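Local coordinates for sulfate permease family protein (Vibrio cholerae, PDB 4DGH) that forms the STAS domain of a SulP family membrane protein that probably transports anions such as sulfate, at residues S87-N90 and S91-Q95. Numbering follows the deposited sequence.
Sequences SGAN and SRVSQ
Asn90 is the N-cap of helix 91-99 and bonds into its first turn through both side chain and backbone. Asn90 OD1 accepts from Val93 N at 2.8 Å, a fairly straight bond with an N-H...O angle of 166°. The donor is tilted 24° from the plane of the amide. Asn90 CG sits between the backbone N and the carbonyl carbon (chi1 65°), which turns OD1 back over the start of the helix. The side chains of Asn90 and Val93 cross at about a right angle, with Val93 CG2 3.4 Å from Asn90 OD1. The other end of the amide, ND2, makes a weak hydrogen bond to Pro60 O, which also accepts from Arg92 NE. Asn90 O takes two bonds from one residue. Ser94 N gives the helical i to i+4 bond to Asn90 O at 2.8 Å. Ser94 OG adds a second bond to Asn90 O at 2.9 Å, from above the carbonyl plane. Just before the cap, Ala89 CB packs on Val93 CG1 at 4.0 Å and meets Ser94 OG at 3.4 Å. Together these contacts join the loop after strand 83-87 to the next helix, a strand-to-helix connection with an asparagine N-cap within the alpha/beta STAS fold.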
ATOM      1  N   SER A  87      21.232   7.525  -3.271  1.00 17.88           N
ATOM      2  CA  SER A  87      21.904   7.567  -1.948  1.00 18.07           C
ATOM      3  C   SER A  87      21.485   6.408  -1.080  1.00 19.32           C
ATOM      4  O   SER A  87      20.442   5.869  -1.272  1.00 17.94           O
ATOM      5  CB  SER A  87      21.557   8.863  -1.213  1.00 19.16           C
ATOM      6  OG  SER A  87      20.141   9.043  -1.002  1.00 20.52           O
ATOM      7  N   GLY A  88      22.334   6.082  -0.091  1.00 19.16           N
ATOM      8  CA  GLY A  88      21.955   5.238   1.016  1.00 21.09           C
ATOM      9  C   GLY A  88      21.967   3.730   0.773  1.00 20.55           C
ATOM     10  O   GLY A  88      21.503   2.991   1.638  1.00 20.81           O
ATOM     11  N   ALA A  89      22.488   3.249  -0.370  1.00 20.16           N
ATOM     12  CA  ALA A  89      22.506   1.768  -0.594  1.00 20.90           C
ATOM     13  C   ALA A  89      23.320   1.114   0.530  1.00 22.06           C
ATOM     14  O   ALA A  89      24.407   1.605   0.820  1.00 23.29           O
ATOM     15  CB  ALA A  89      23.108   1.380  -1.950  1.00 19.97           C
ATOM     16  N   ASN A  90      22.840   0.051   1.163  1.00 21.98           N
ATOM     17  CA  ASN A  90      23.723  -0.643   2.131  1.00 24.38           C
ATOM     18  C   ASN A  90      24.921  -1.292   1.441  1.00 24.65           C
ATOM     19  O   ASN A  90      25.021  -1.227   0.240  1.00 23.02           O
ATOM     20  CB  ASN A  90      23.003  -1.628   2.995  1.00 25.17           C
ATOM     21  CG  ASN A  90      22.427  -2.806   2.211  1.00 26.13           C
ATOM     22  OD1 ASN A  90      23.071  -3.396   1.335  1.00 25.50           O
ATOM     23  ND2 ASN A  90      21.253  -3.236   2.651  1.00 26.01           N
ATOM     24  N   SER A  91      25.805  -1.938   2.209  1.00 28.27           N
ATOM     25  CA  SER A  91      27.033  -2.488   1.614  1.00 30.90           C
ATOM     26  C   SER A  91      26.755  -3.543   0.566  1.00 30.41           C
ATOM     27  O   SER A  91      27.447  -3.596  -0.422  1.00 31.09           O
ATOM     28  CB  SER A  91      28.039  -3.004   2.683  1.00 37.84           C
ATOM     29  OG  SER A  91      27.515  -4.132   3.407  1.00 39.18           O
ATOM     30  N   ARG A  92      25.757  -4.386   0.745  1.00 28.21           N
ATOM     31  CA  ARG A  92      25.503  -5.353  -0.262  1.00 28.71           C
ATOM     32  C   ARG A  92      24.750  -4.850  -1.483  1.00 26.28           C
ATOM     33  O   ARG A  92      25.065  -5.194  -2.610  1.00 26.49           O
ATOM     34  CB  ARG A  92      24.915  -6.642   0.316  1.00 33.20           C
ATOM     35  CG  ARG A  92      23.440  -6.681   0.450  1.00 40.96           C
ATOM     36  CD  ARG A  92      23.062  -8.074   0.977  1.00 47.51           C
ATOM     37  NE  ARG A  92      21.820  -7.956   1.703  1.00 49.64           N
ATOM     38  CZ  ARG A  92      21.467  -8.699   2.754  1.00 58.78           C
ATOM     39  NH1 ARG A  92      22.274  -9.664   3.233  1.00 58.27           N
ATOM     40  NH2 ARG A  92      20.283  -8.482   3.337  1.00 58.74           N
ATOM     41  N   VAL A  93      23.685  -4.087  -1.277  1.00 23.71           N
ATOM     42  CA  VAL A  93      23.030  -3.474  -2.419  1.00 21.92           C
ATOM     43  C   VAL A  93      24.033  -2.592  -3.203  1.00 20.84           C
ATOM     44  O   VAL A  93      23.921  -2.531  -4.436  1.00 20.81           O
ATOM     45  CB  VAL A  93      21.847  -2.627  -1.948  1.00 19.32           C
ATOM     46  CG1 VAL A  93      21.167  -1.897  -3.100  1.00 19.52           C
ATOM     47  CG2 VAL A  93      20.823  -3.587  -1.258  1.00 20.37           C
ATOM     48  N   SER A  94      24.924  -1.905  -2.497  1.00 21.43           N
ATOM     49  CA  SER A  94      25.980  -1.062  -3.174  1.00 23.44           C
ATOM     50  C   SER A  94      26.785  -1.927  -4.201  1.00 23.99           C
ATOM     51  O   SER A  94      26.980  -1.519  -5.319  1.00 23.68           O
ATOM     52  CB  SER A  94      26.958  -0.467  -2.157  1.00 25.27           C
ATOM     53  OG  SER A  94      26.363   0.618  -1.478  1.00 28.21           O
ATOM     54  N   GLN A  95      27.248  -3.087  -3.785  1.00 24.96           N
ATOM     55  CA  GLN A  95      27.951  -4.041  -4.732  1.00 27.55           C
ATOM     56  C   GLN A  95      27.039  -4.476  -5.857  1.00 25.66           C
ATOM     57  O   GLN A  95      27.493  -4.559  -6.983  1.00 23.81           O
ATOM     58  CB  GLN A  95      28.513  -5.315  -4.054  1.00 29.17           C
ATOM     59  CG  GLN A  95      29.239  -5.037  -2.731  1.00 36.30           C
ATOM     60  CD  GLN A  95      29.558  -6.299  -1.879  1.00 42.99           C
ATOM     61  OE1 GLN A  95      29.162  -6.408  -0.692  1.00 46.09           O
ATOM     62  NE2 GLN A  95      30.309  -7.215  -2.458  1.00 37.08           N
TER